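Local coordinates for suppressor of fused homolog (Drosophila melanogaster, PDB 6LPH), which probably binds transcription factors and their nuclear localization sequences and sequesters them, the piece here being the N-terminal SUFU-family part of a longer protein, at residues W72-F77 / F106-T111; F102-R107 / C194-V199; S168-L173 / G198-E203; N172-Q177 / R213-F218. All coordinates share one frame; numbering follows the deposited sequence.

Contact 1: W72-F77 / F106-T111; sequences WHYISF and FRLAKT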
loop_
_atom_site.group_PDB
_atom_site.type_symbol
_atom_site.label_atom_id
_atom_site.label_comp_id
_atom_site.label_asym_id
_atom_site.label_seq_id
_atom_site.Cartn_x
_atom_site.Cartn_y
_atom_site.Cartn_z
ATOM N N TRP A 72 5.466 -5.753 6.746
ATOM C CA TRP A 72 4.039 -5.566 6.884
ATOM C C TRP A 72 3.434 -5.339 5.518
ATOM O O TRP A 72 3.979 -4.557 4.737
ATOM C CB TRP A 72 3.817 -4.331 7.722
ATOM C CG TRP A 72 4.467 -4.369 9.088
ATOM C CD1 TRP A 72 5.484 -3.547 9.581
ATOM C CD2 TRP A 72 4.128 -5.251 10.187
ATOM N NE1 TRP A 72 5.780 -3.857 10.904
ATOM C CE2 TRP A 72 5.008 -4.874 11.319
ATOM C CE3 TRP A 72 3.226 -6.278 10.360
ATOM C CZ2 TRP A 72 4.957 -5.530 12.530
ATOM C CZ3 TRP A 72 3.196 -6.936 11.605
ATOM C CH2 TRP A 72 4.025 -6.559 12.651
ATOM N N HIS A 73 2.315 -6.002 5.201
ATOM C CA HIS A 73 1.689 -5.907 3.846
ATOM C C HIS A 73 0.294 -5.302 4.008
ATOM O O HIS A 73 -0.549 -5.843 4.767
ATOM C CB HIS A 73 1.626 -7.293 3.249
ATOM C CG HIS A 73 1.148 -7.364 1.811
ATOM N ND1 HIS A 73 0.710 -8.528 1.269
ATOM C CD2 HIS A 73 1.062 -6.406 0.799
ATOM C CE1 HIS A 73 0.364 -8.342 -0.027
ATOM N NE2 HIS A 73 0.594 -7.054 -0.335
ATOM N N TYR A 74 0.074 -4.152 3.371
ATOM C CA TYR A 74 -1.191 -3.427 3.477
ATOM C C TYR A 74 -1.987 -3.568 2.186
ATOM O O TYR A 74 -1.401 -3.461 1.115
ATOM C CB TYR A 74 -0.901 -1.944 3.673
ATOM C CG TYR A 74 -0.124 -1.722 4.964
ATOM C CD1 TYR A 74 1.259 -1.891 5.007
ATOM C CD2 TYR A 74 -0.793 -1.414 6.140
ATOM C CE1 TYR A 74 1.983 -1.665 6.221
ATOM C CE2 TYR A 74 -0.077 -1.171 7.357
ATOM C CZ TYR A 74 1.312 -1.337 7.369
ATOM O OH TYR A 74 2.033 -1.162 8.536
ATOM N N ILE A 75 -3.302 -3.801 2.293
ATOM C CA ILE A 75 -4.182 -3.927 1.067
ATOM C C ILE A 75 -5.453 -3.100 1.248
ATOM O O ILE A 75 -6.142 -3.254 2.262
ATOM C CB ILE A 75 -4.526 -5.388 0.705
ATOM C CG1 ILE A 75 -3.259 -6.231 0.570
ATOM C CG2 ILE A 75 -5.330 -5.444 -0.632
ATOM C CD1 ILE A 75 -2.939 -7.029 1.806
ATOM N N SER A 76 -5.749 -2.200 0.292
ATOM C CA SER A 76 -6.918 -1.305 0.399
ATOM C C SER A 76 -8.168 -1.931 -0.183
ATOM O O SER A 76 -8.093 -2.822 -1.058
ATOM C CB SER A 76 -6.670 0.021 -0.364
ATOM O OG SER A 76 -6.802 -0.161 -1.796
ATOM N N PHE A 77 -9.321 -1.444 0.280
ATOM C CA PHE A 77 -10.621 -1.836 -0.286
ATOM C C PHE A 77 -11.412 -0.565 -0.459
ATOM O O PHE A 77 -11.741 0.108 0.547
ATOM C CB PHE A 77 -11.409 -2.721 0.679
ATOM C CG PHE A 77 -10.735 -4.020 1.032
ATOM C CD1 PHE A 77 -9.710 -4.059 1.987
ATOM C CD2 PHE A 77 -11.178 -5.221 0.476
ATOM C CE1 PHE A 77 -9.105 -5.261 2.341
ATOM C CE2 PHE A 77 -10.581 -6.424 0.847
ATOM C CZ PHE A 77 -9.539 -6.446 1.778
ATOM N N PHE A 106 0.962 -2.043 -0.193
ATOM C CA PHE A 106 2.210 -1.419 0.254
ATOM C C PHE A 106 2.948 -2.452 1.108
ATOM O O PHE A 106 2.314 -3.215 1.847
ATOM C CB PHE A 106 1.873 -0.152 1.028
ATOM C CG PHE A 106 3.080 0.608 1.582
ATOM C CD1 PHE A 106 4.090 1.094 0.730
ATOM C CD2 PHE A 106 3.158 0.898 2.938
ATOM C CE1 PHE A 106 5.166 1.832 1.211
ATOM C CE2 PHE A 106 4.240 1.670 3.447
ATOM C CZ PHE A 106 5.249 2.115 2.583
ATOM N N ARG A 107 4.262 -2.546 0.918
ATOM C CA ARG A 107 5.084 -3.473 1.719
ATOM C C ARG A 107 6.077 -2.675 2.534
ATOM O O ARG A 107 6.924 -1.934 1.994
ATOM C CB ARG A 107 5.787 -4.495 0.856
ATOM C CG ARG A 107 4.771 -5.421 0.128
ATOM C CD ARG A 107 5.466 -6.460 -0.717
ATOM N NE ARG A 107 4.492 -7.226 -1.508
ATOM C CZ ARG A 107 3.823 -8.291 -1.051
ATOM N NH1 ARG A 107 4.056 -8.758 0.201
ATOM N NH2 ARG A 107 2.960 -8.937 -1.849
ATOM N N LEU A 108 5.982 -2.824 3.835
ATOM C CA LEU A 108 6.787 -1.969 4.723
ATOM C C LEU A 108 7.765 -2.779 5.599
ATOM O O LEU A 108 7.343 -3.595 6.422
ATOM C CB LEU A 108 5.861 -1.100 5.557
ATOM C CG LEU A 108 6.551 -0.306 6.698
ATOM C CD1 LEU A 108 7.506 0.734 6.137
ATOM C CD2 LEU A 108 5.488 0.345 7.593
ATOM N N ALA A 109 9.067 -2.542 5.416
ATOM C CA ALA A 109 10.105 -3.289 6.130
ATOM C C ALA A 109 9.988 -3.055 7.631
ATOM O O ALA A 109 9.734 -1.934 8.084
ATOM C CB ALA A 109 11.505 -2.900 5.629
ATOM N N LYS A 110 10.119 -4.135 8.396
ATOM C CA LYS A 110 10.123 -4.031 9.837
ATOM C C LYS A 110 11.411 -3.353 10.202
ATOM O O LYS A 110 12.447 -3.602 9.584
ATOM C CB LYS A 110 10.022 -5.413 10.508
ATOM C CG LYS A 110 8.707 -6.128 10.190
ATOM C CD LYS A 110 8.460 -7.270 11.146
ATOM C CE LYS A 110 7.287 -8.100 10.649
ATOM N NZ LYS A 110 7.089 -9.327 11.474
ATOM N N THR A 111 11.343 -2.487 11.198
ATOM C CA THR A 111 12.513 -1.764 11.669
ATOM C C THR A 111 13.398 -2.686 12.527
ATOM O O THR A 111 12.967 -3.776 12.915
ATOM C CB THR A 111 12.069 -0.563 12.510
ATOM O OG1 THR A 111 11.258 -1.030 13.596
ATOM C CG2 THR A 111 11.268 0.423 11.661
#
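The imidazole of H73 and the guanidinium of R107 lie flat against each other, their centres 3.6 Å apart and their planes 25° from parallel. From CB outward the histidine meets this arginine nearly atom by atom. CB is 4.2 Å from R107 NH1, and with CG anti to the backbone N (chi1 -174°) the ring turns across the neighbouring strand, where CE1 comes within 3.2 Å of R107 NH2. Along the ring edge CD2 faces F106 O at 3.6 Å. The opposite face of the imidazole carries I75 CD1, while ND1 bonds to Y29 and NE2 to D178, whose other carboxylate oxygen salt-bridges R107; R107 NE bonds to Q195. An alanine here is likely to leave the R107 guanidinium without its stacking surface and take one hydrogen-bonding partner from D178 OD1. On the opposite face of the sheet the side chains of Y74 and F106 lie side by side, with Y74 CD1 4.0 Å from F106 CD2. At the strand end K110 makes a cation-pi contact over the W72 ring face, NZ standing 4.5 Å from the six-membered centroid and 20° off its normal; the same NZ bonds to N59. Backbone bonds such as L108 N to W72 O (2.8 Å) set the register. Beside the stacked pair, the shared carboxylate probably offsets the arginine charge and eases its close approach to the histidine.

Contact 2: F102-R107 / C194-V199; sequences FELTFR and CQIVGV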
loop_
_atom_site.group_PDB
_atom_site.type_symbol
_atom_site.label_atom_id
_atom_site.label_comp_id
_atom_site.label_asym_id
_atom_site.label_seq_id
_atom_site.Cartn_x
_atom_site.Cartn_y
_atom_site.Cartn_z
ATOM N N PHE A 102 -8.408 -1.069 -9.800
ATOM C CA PHE A 102 -7.276 -1.480 -8.993
ATOM C C PHE A 102 -7.521 -1.245 -7.496
ATOM O O PHE A 102 -8.481 -0.542 -7.132
ATOM C CB PHE A 102 -6.000 -0.744 -9.458
ATOM C CG PHE A 102 -5.991 0.724 -9.121
ATOM C CD1 PHE A 102 -5.385 1.182 -7.962
ATOM C CD2 PHE A 102 -6.612 1.640 -9.963
ATOM C CE1 PHE A 102 -5.372 2.533 -7.654
ATOM C CE2 PHE A 102 -6.617 2.984 -9.648
ATOM C CZ PHE A 102 -6.002 3.429 -8.497
ATOM N N GLU A 103 -6.697 -1.883 -6.652
ATOM C CA GLU A 103 -6.557 -1.490 -5.251
ATOM C C GLU A 103 -5.090 -1.236 -4.994
ATOM O O GLU A 103 -4.227 -1.690 -5.755
ATOM C CB GLU A 103 -7.107 -2.541 -4.249
ATOM C CG GLU A 103 -8.641 -2.767 -4.350
ATOM C CD GLU A 103 -9.500 -1.634 -3.802
ATOM O OE1 GLU A 103 -8.974 -0.602 -3.256
ATOM O OE2 GLU A 103 -10.743 -1.799 -3.874
ATOM N N LEU A 104 -4.824 -0.493 -3.911
ATOM C CA LEU A 104 -3.473 -0.183 -3.516
ATOM C C LEU A 104 -2.912 -1.232 -2.550
ATOM O O LEU A 104 -3.631 -1.698 -1.639
ATOM C CB LEU A 104 -3.452 1.157 -2.785
ATOM C CG LEU A 104 -3.884 2.358 -3.658
ATOM C CD1 LEU A 104 -4.048 3.610 -2.807
ATOM C CD2 LEU A 104 -2.875 2.599 -4.786
ATOM N N THR A 105 -1.643 -1.599 -2.747
ATOM C CA THR A 105 -0.913 -2.351 -1.730
ATOM C C THR A 105 0.392 -1.635 -1.321
ATOM O O THR A 105 0.863 -0.720 -2.018
ATOM C CB THR A 105 -0.640 -3.819 -2.113
ATOM O OG1 THR A 105 0.462 -3.886 -3.013
ATOM C CG2 THR A 105 -1.892 -4.488 -2.798
ATOM N N PHE A 106 0.962 -2.043 -0.193
ATOM C CA PHE A 106 2.210 -1.419 0.254
ATOM C C PHE A 106 2.948 -2.452 1.108
ATOM O O PHE A 106 2.314 -3.215 1.847
ATOM C CB PHE A 106 1.873 -0.152 1.028
ATOM C CG PHE A 106 3.080 0.608 1.582
ATOM C CD1 PHE A 106 4.090 1.094 0.730
ATOM C CD2 PHE A 106 3.158 0.898 2.938
ATOM C CE1 PHE A 106 5.166 1.832 1.211
ATOM C CE2 PHE A 106 4.240 1.670 3.447
ATOM C CZ PHE A 106 5.249 2.115 2.583
ATOM N N ARG A 107 4.262 -2.546 0.918
ATOM C CA ARG A 107 5.084 -3.473 1.719
ATOM C C ARG A 107 6.077 -2.675 2.534
ATOM O O ARG A 107 6.924 -1.934 1.994
ATOM C CB ARG A 107 5.787 -4.495 0.856
ATOM C CG ARG A 107 4.771 -5.421 0.128
ATOM C CD ARG A 107 5.466 -6.460 -0.717
ATOM N NE ARG A 107 4.492 -7.226 -1.508
ATOM C CZ ARG A 107 3.823 -8.291 -1.051
ATOM N NH1 ARG A 107 4.056 -8.758 0.201
ATOM N NH2 ARG A 107 2.960 -8.937 -1.849
ATOM N N CYS A 194 -2.063 -2.686 -7.289
ATOM C CA CYS A 194 -1.000 -1.739 -7.590
ATOM C C CYS A 194 -0.197 -1.487 -6.325
ATOM O O CYS A 194 -0.667 -0.820 -5.383
ATOM C CB CYS A 194 -1.584 -0.424 -8.121
ATOM S SG CYS A 194 -2.230 -0.662 -9.787
ATOM N N GLN A 195 1.022 -2.018 -6.303
ATOM C CA GLN A 195 1.858 -1.873 -5.120
ATOM C C GLN A 195 2.657 -0.585 -5.192
ATOM O O GLN A 195 3.445 -0.340 -6.125
ATOM C CB GLN A 195 2.801 -3.059 -4.947
ATOM C CG GLN A 195 3.619 -2.998 -3.656
ATOM C CD GLN A 195 4.512 -4.200 -3.506
ATOM O OE1 GLN A 195 4.042 -5.348 -3.505
ATOM N NE2 GLN A 195 5.809 -3.956 -3.397
ATOM N N ILE A 196 2.454 0.229 -4.169
ATOM C CA ILE A 196 3.158 1.483 -4.034
ATOM C C ILE A 196 4.557 1.184 -3.479
ATOM O O ILE A 196 4.711 0.326 -2.596
ATOM C CB ILE A 196 2.281 2.429 -3.174
ATOM C CG1 ILE A 196 1.378 3.279 -4.072
ATOM C CG2 ILE A 196 3.070 3.462 -2.421
ATOM C CD1 ILE A 196 0.840 2.609 -5.288
ATOM N N VAL A 197 5.579 1.855 -4.024
ATOM C CA VAL A 197 6.991 1.663 -3.585
ATOM C C VAL A 197 7.602 3.025 -3.286
ATOM O O VAL A 197 7.641 3.872 -4.162
ATOM C CB VAL A 197 7.843 0.948 -4.672
ATOM C CG1 VAL A 197 9.300 0.714 -4.224
ATOM C CG2 VAL A 197 7.210 -0.363 -5.062
ATOM N N GLY A 198 8.095 3.227 -2.061
ATOM C CA GLY A 198 8.709 4.511 -1.719
ATOM C C GLY A 198 10.078 4.598 -2.376
ATOM O O GLY A 198 10.819 3.614 -2.410
ATOM N N VAL A 199 10.411 5.772 -2.906
ATOM C CA VAL A 199 11.666 5.989 -3.626
ATOM C C VAL A 199 12.326 7.345 -3.277
ATOM O O VAL A 199 11.665 8.300 -2.789
ATOM C CB VAL A 199 11.513 5.872 -5.176
ATOM C CG1 VAL A 199 11.114 4.452 -5.588
ATOM C CG2 VAL A 199 10.513 6.893 -5.730
HETATM O O HOH W 1 6.411 -1.151 -1.120
#
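The R107 and Q195 side chains cross at about a right angle, guanidinium and amide planes 64° apart. NE donates to Q195 OE1 over 2.8 Å, a bent bond (141° at the hydrogen) that meets the oxygen from above the amide plane. Q195 can reach this far because its chain is fully extended, with chi1 and chi2 both near 180°; its NE2 continues to W229 O. A leucine in place of R107 would probably leave Q195 OE1 without this donor and D178 without its salt bridge. T105 also lies across Q195, its OG1 3.1 Å from Q195 CB, although the hydroxyl's hydrogen bond goes to D178. The two strands, 40° apart in direction, make the parallel pairing of an otherwise antiparallel mixed sheet: C194 N bonds to E103 O, T105 N to C194 O, and I196 N to T105 O. The side chains of L104, F106, C194 and I196 share the face opposite T105 and Q195. There the F106 ring edge meets the I196 carbonyl oxygen, CD1 lying 3.5 Å from I196 O in the ring plane, and that oxygen also receives a water bound to R107 N. L104 CD2 touches I196 CD1 at 3.7 Å. Farther down, C194 makes an oblique cysteine sulfur-aromatic contact with F102, SG being 4.8 Å from the ring centroid.

Contact 3: S168-L173 / G198-E203; sequences SKLQNL and GVFDDE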
loop_
_atom_site.group_PDB
_atom_site.type_symbol
_atom_site.label_atom_id
_atom_site.label_comp_id
_atom_site.label_asym_id
_atom_site.label_seq_id
_atom_site.Cartn_x
_atom_site.Cartn_y
_atom_site.Cartn_z
ATOM N N SER A 168 13.044 10.569 6.949
ATOM C CA SER A 168 13.061 9.581 5.855
ATOM C C SER A 168 13.366 10.243 4.510
ATOM O O SER A 168 12.784 11.273 4.180
ATOM C CB SER A 168 11.748 8.823 5.741
ATOM O OG SER A 168 11.860 7.908 4.665
ATOM N N LYS A 169 14.255 9.636 3.740
ATOM C CA LYS A 169 14.557 10.088 2.379
ATOM C C LYS A 169 13.512 9.565 1.373
ATOM O O LYS A 169 13.583 9.866 0.180
ATOM C CB LYS A 169 15.945 9.582 1.978
ATOM C CG LYS A 169 17.040 10.175 2.832
ATOM C CD LYS A 169 18.349 9.427 2.688
ATOM C CE LYS A 169 19.378 9.971 3.674
ATOM N NZ LYS A 169 19.770 11.364 3.337
ATOM N N LEU A 170 12.550 8.776 1.841
ATOM C CA LEU A 170 11.492 8.287 0.911
ATOM C C LEU A 170 10.266 9.227 0.852
ATOM O O LEU A 170 9.381 9.147 1.723
ATOM C CB LEU A 170 11.098 6.838 1.239
ATOM C CG LEU A 170 12.238 5.821 1.267
ATOM C CD1 LEU A 170 11.663 4.423 1.348
ATOM C CD2 LEU A 170 13.143 5.921 0.039
ATOM N N GLN A 171 10.231 10.102 -0.170
ATOM C CA GLN A 171 9.233 11.183 -0.321
ATOM C C GLN A 171 8.350 11.057 -1.534
ATOM O O GLN A 171 7.554 11.967 -1.795
ATOM C CB GLN A 171 9.883 12.533 -0.630
ATOM C CG GLN A 171 11.219 12.820 -0.050
ATOM C CD GLN A 171 11.023 13.196 1.343
ATOM O OE1 GLN A 171 10.557 12.375 2.103
ATOM N NE2 GLN A 171 11.309 14.447 1.693
ATOM N N ASN A 172 8.536 10.005 -2.318
ATOM C CA ASN A 172 7.837 9.857 -3.592
ATOM C C ASN A 172 7.582 8.397 -3.811
ATOM O O ASN A 172 8.083 7.550 -3.037
ATOM C CB ASN A 172 8.695 10.446 -4.740
ATOM C CG ASN A 172 8.947 11.945 -4.575
ATOM O OD1 ASN A 172 10.048 12.364 -4.185
ATOM N ND2 ASN A 172 7.952 12.746 -4.850
ATOM N N LEU A 173 6.778 8.081 -4.836
ATOM C CA LEU A 173 6.276 6.732 -4.997
ATOM C C LEU A 173 6.431 6.281 -6.408
ATOM O O LEU A 173 6.278 7.083 -7.322
ATOM C CB LEU A 173 4.762 6.672 -4.688
ATOM C CG LEU A 173 4.465 7.184 -3.273
ATOM C CD1 LEU A 173 3.005 7.555 -3.134
ATOM C CD2 LEU A 173 4.919 6.128 -2.263
ATOM N N GLY A 198 8.095 3.227 -2.061
ATOM C CA GLY A 198 8.709 4.511 -1.719
ATOM C C GLY A 198 10.078 4.598 -2.376
ATOM O O GLY A 198 10.819 3.614 -2.410
ATOM N N VAL A 199 10.411 5.772 -2.906
ATOM C CA VAL A 199 11.666 5.989 -3.626
ATOM C C VAL A 199 12.326 7.345 -3.277
ATOM O O VAL A 199 11.665 8.300 -2.789
ATOM C CB VAL A 199 11.513 5.872 -5.176
ATOM C CG1 VAL A 199 11.114 4.452 -5.588
ATOM C CG2 VAL A 199 10.513 6.893 -5.730
ATOM N N PHE A 200 13.616 7.428 -3.592
ATOM C CA PHE A 200 14.431 8.645 -3.417
ATOM C C PHE A 200 14.073 9.626 -4.517
ATOM O O PHE A 200 13.434 9.264 -5.551
ATOM C CB PHE A 200 15.937 8.305 -3.540
ATOM C CG PHE A 200 16.562 7.768 -2.281
ATOM C CD1 PHE A 200 17.621 8.449 -1.678
ATOM C CD2 PHE A 200 16.124 6.555 -1.707
ATOM C CE1 PHE A 200 18.209 7.951 -0.514
ATOM C CE2 PHE A 200 16.709 6.061 -0.539
ATOM C CZ PHE A 200 17.747 6.770 0.064
ATOM N N ASP A 201 14.479 10.861 -4.295
ATOM C CA ASP A 201 14.301 11.918 -5.280
ATOM C C ASP A 201 14.922 11.544 -6.612
ATOM O O ASP A 201 14.287 11.766 -7.637
ATOM C CB ASP A 201 14.924 13.244 -4.819
ATOM C CG ASP A 201 14.103 13.956 -3.739
ATOM O OD1 ASP A 201 13.141 13.390 -3.185
ATOM O OD2 ASP A 201 14.451 15.113 -3.419
ATOM N N ASP A 202 16.157 11.011 -6.607
ATOM C CA ASP A 202 16.815 10.686 -7.887
ATOM C C ASP A 202 16.133 9.509 -8.595
ATOM O O ASP A 202 16.027 9.492 -9.826
ATOM C CB ASP A 202 18.350 10.498 -7.764
ATOM C CG ASP A 202 18.759 9.361 -6.810
ATOM O OD1 ASP A 202 17.915 8.862 -6.040
ATOM O OD2 ASP A 202 19.952 8.980 -6.812
ATOM N N GLU A 203 15.639 8.550 -7.811
ATOM C CA GLU A 203 14.876 7.416 -8.363
ATOM C C GLU A 203 13.596 7.918 -9.056
ATOM O O GLU A 203 13.240 7.474 -10.174
ATOM C CB GLU A 203 14.569 6.388 -7.254
ATOM C CG GLU A 203 15.799 5.556 -6.867
ATOM C CD GLU A 203 15.769 4.926 -5.474
ATOM O OE1 GLU A 203 16.804 4.316 -5.109
ATOM O OE2 GLU A 203 14.747 5.016 -4.748
HETATM O O HOH W 2 15.275 11.446 -1.435
HETATM O O HOH W 3 11.751 10.885 -2.408
#
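Two torsions bring F200 and L170 together: the phenylalanine has CG beside its own N (chi1 -83°), turning a ring whose CB starts away from 168-173 back toward it, and the extended chi2 of L170 (-170°) sends CD1 on toward G198 O, 3.9 Å away, leaving CD2 as the bent branch that meets F200 CD2 at 3.5 Å. K169 covers one ring face, its CB 4.0 Å from the centroid, a CH-pi contact, before the lysine chain runs outward. L170 meets the same ring obliquely. Beside these side chains the backbones pair: V199 N bonds to N172 O at 2.9 Å, but from V199 O onward the strands part, and Q171 N reaches that oxygen only by a weak bond of 3.5 Å. Water 3 fills in, accepting from Q171 N and donating to V199 O. Water 2 likewise joins K169 O to D201 N, giving a partner to an amide of the first helical turn. F200 N is held by E203 OE2 at 2.9 Å, in line at 175°, and E203 OE1 pairs with R236. This is the E203-to-F200 half of a capping box, at a strand-to-helix junction where the open end of a beta hairpin gives way to helix 201-219.

Contact 4: N172-Q177 / R213-F218; sequences NLLVAQ and RGVLNF
L216 and L174 bury the most surface here, 75 and 60 Å² respectively, and slide past each other in opposite directions. The two methyls of L216 divide the strand between them. CD2 touches L174 CB and also L174 CD1, each at 3.8 Å, whereas CD1 reaches farther along the chain, to 3.4 Å from V175 O and 3.8 Å from A176 CB. It is the extended chi2 of L216 (169°) that sends CD1 outward to these two atoms. L174 points toward the helix, and its CD1 also meets V215 CG1 at 3.8 Å, crossing that side chain at about a right angle. The division fits a helix lying across a sheet face: the segment axes are 85° apart in direction and 9.1 Å apart at closest approach, close enough for one layer of interdigitating aliphatic groups with no hydrogen bond between them. A176 has 23 Å² buried; its CA lies 7.4 Å from that of L216, the closest CA pair, consistent with its small side chain. V175 points away from the helix, to C194 and I196 of the adjacent strand. L174, for its part, also packs on V199 and on A207, an earlier residue of helix 201-219.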
loop_
_atom_site.group_PDB
_atom_site.type_symbol
_atom_site.label_atom_id
_atom_site.label_comp_id
_atom_site.label_asym_id
_atom_site.label_seq_id
_atom_site.Cartn_x
_atom_site.Cartn_y
_atom_site.Cartn_z
ATOM N N ASN A 172 8.536 10.005 -2.318
ATOM C CA ASN A 172 7.837 9.857 -3.592
ATOM C C ASN A 172 7.582 8.397 -3.811
ATOM O O ASN A 172 8.083 7.550 -3.037
ATOM C CB ASN A 172 8.695 10.446 -4.740
ATOM C CG ASN A 172 8.947 11.945 -4.575
ATOM O OD1 ASN A 172 10.048 12.364 -4.185
ATOM N ND2 ASN A 172 7.952 12.746 -4.850
ATOM N N LEU A 173 6.778 8.081 -4.836
ATOM C CA LEU A 173 6.276 6.732 -4.997
ATOM C C LEU A 173 6.431 6.281 -6.408
ATOM O O LEU A 173 6.278 7.083 -7.322
ATOM C CB LEU A 173 4.762 6.672 -4.688
ATOM C CG LEU A 173 4.465 7.184 -3.273
ATOM C CD1 LEU A 173 3.005 7.555 -3.134
ATOM C CD2 LEU A 173 4.919 6.128 -2.263
ATOM N N LEU A 174 6.731 4.997 -6.595
ATOM C CA LEU A 174 6.536 4.350 -7.922
ATOM C C LEU A 174 5.482 3.314 -7.736
ATOM O O LEU A 174 5.222 2.922 -6.604
ATOM C CB LEU A 174 7.813 3.680 -8.486
ATOM C CG LEU A 174 9.035 4.590 -8.633
ATOM C CD1 LEU A 174 10.237 3.864 -9.276
ATOM C CD2 LEU A 174 8.622 5.818 -9.440
ATOM N N VAL A 175 4.889 2.863 -8.857
ATOM C CA VAL A 175 3.813 1.872 -8.849
ATOM C C VAL A 175 4.255 0.587 -9.556
ATOM O O VAL A 175 4.682 0.608 -10.708
ATOM C CB VAL A 175 2.517 2.406 -9.504
ATOM C CG1 VAL A 175 1.392 1.356 -9.444
ATOM C CG2 VAL A 175 2.078 3.698 -8.821
ATOM N N ALA A 176 4.188 -0.524 -8.823
ATOM C CA ALA A 176 4.563 -1.834 -9.350
ATOM C C ALA A 176 3.381 -2.774 -9.237
ATOM O O ALA A 176 2.415 -2.481 -8.512
ATOM C CB ALA A 176 5.771 -2.395 -8.580
ATOM N N GLN A 177 3.432 -3.889 -9.972
ATOM C CA GLN A 177 2.423 -4.913 -9.798
ATOM C C GLN A 177 2.774 -5.647 -8.504
ATOM O O GLN A 177 3.924 -6.008 -8.305
ATOM C CB GLN A 177 2.409 -5.898 -10.958
ATOM C CG GLN A 177 1.283 -6.909 -10.765
ATOM C CD GLN A 177 1.216 -7.903 -11.883
ATOM O OE1 GLN A 177 2.176 -8.096 -12.628
ATOM N NE2 GLN A 177 0.086 -8.540 -12.013
ATOM N N ARG A 213 9.423 1.410 -14.940
ATOM C CA ARG A 213 9.638 -0.026 -14.891
ATOM C C ARG A 213 11.128 -0.350 -14.823
ATOM O O ARG A 213 11.556 -1.225 -14.056
ATOM C CB ARG A 213 8.995 -0.621 -16.138
ATOM C CG ARG A 213 9.060 -2.118 -16.258
ATOM C CD ARG A 213 8.354 -2.573 -17.540
ATOM N NE ARG A 213 7.224 -1.721 -17.913
ATOM C CZ ARG A 213 6.068 -1.655 -17.257
ATOM N NH1 ARG A 213 5.874 -2.379 -16.162
ATOM N NH2 ARG A 213 5.106 -0.850 -17.693
ATOM N N GLY A 214 11.927 0.380 -15.597
ATOM C CA GLY A 214 13.391 0.205 -15.583
ATOM C C GLY A 214 14.000 0.551 -14.215
ATOM O O GLY A 214 14.912 -0.139 -13.735
ATOM N N VAL A 215 13.500 1.603 -13.569
ATOM C CA VAL A 215 13.936 1.915 -12.184
ATOM C C VAL A 215 13.480 0.827 -11.177
ATOM O O VAL A 215 14.259 0.421 -10.299
ATOM C CB VAL A 215 13.487 3.328 -11.720
ATOM C CG1 VAL A 215 13.907 3.580 -10.283
ATOM C CG2 VAL A 215 14.058 4.407 -12.636
ATOM N N LEU A 216 12.234 0.360 -11.295
ATOM C CA LEU A 216 11.753 -0.735 -10.419
ATOM C C LEU A 216 12.616 -1.984 -10.588
ATOM O O LEU A 216 12.933 -2.669 -9.604
ATOM C CB LEU A 216 10.301 -1.095 -10.719
ATOM C CG LEU A 216 9.296 -0.012 -10.314
ATOM C CD1 LEU A 216 7.910 -0.298 -10.867
ATOM C CD2 LEU A 216 9.265 0.219 -8.798
ATOM N N ASN A 217 13.004 -2.261 -11.836
ATOM C CA ASN A 217 13.838 -3.410 -12.132
ATOM C C ASN A 217 15.184 -3.305 -11.449
ATOM O O ASN A 217 15.694 -4.325 -10.940
ATOM C CB ASN A 217 14.049 -3.578 -13.634
ATOM C CG ASN A 217 12.904 -4.307 -14.312
ATOM O OD1 ASN A 217 12.142 -5.037 -13.667
ATOM N ND2 ASN A 217 12.773 -4.117 -15.631
ATOM N N PHE A 218 15.743 -2.085 -11.420
ATOM C CA PHE A 218 17.002 -1.825 -10.693
ATOM C C PHE A 218 16.844 -2.114 -9.203
ATOM O O PHE A 218 17.687 -2.789 -8.608
ATOM C CB PHE A 218 17.460 -0.362 -10.839
ATOM C CG PHE A 218 17.967 0.008 -12.208
ATOM C CD1 PHE A 218 18.489 -0.959 -13.088
ATOM C CD2 PHE A 218 17.952 1.357 -12.611
ATOM C CE1 PHE A 218 18.970 -0.590 -14.347
ATOM C CE2 PHE A 218 18.443 1.732 -13.863
ATOM C CZ PHE A 218 18.934 0.755 -14.733
#

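From the N terminus, contact 1 comes first, closing a loop of 28 residues between adjacent antiparallel strands. Contact 2 opens on strand 97-109, where contact 1 ended, and spans 86 residues to join the two halves of the sheet. Inside that span contact 3 opens in the loop leading into strand 172-186 and contact 4 on the strand itself; they share N172 and L173. Contact 3 closes the hairpin with strand 189-199, sharing G198 and V199 with contact 2, while contact 4 runs on to helix 201-219 and so crosses contact 2. V197 N to L174 O links contacts 2 and 4 directly. Contacts 1 and 3, with centres about 17 Å apart, do not touch, yet both belong to the one mixed sheet.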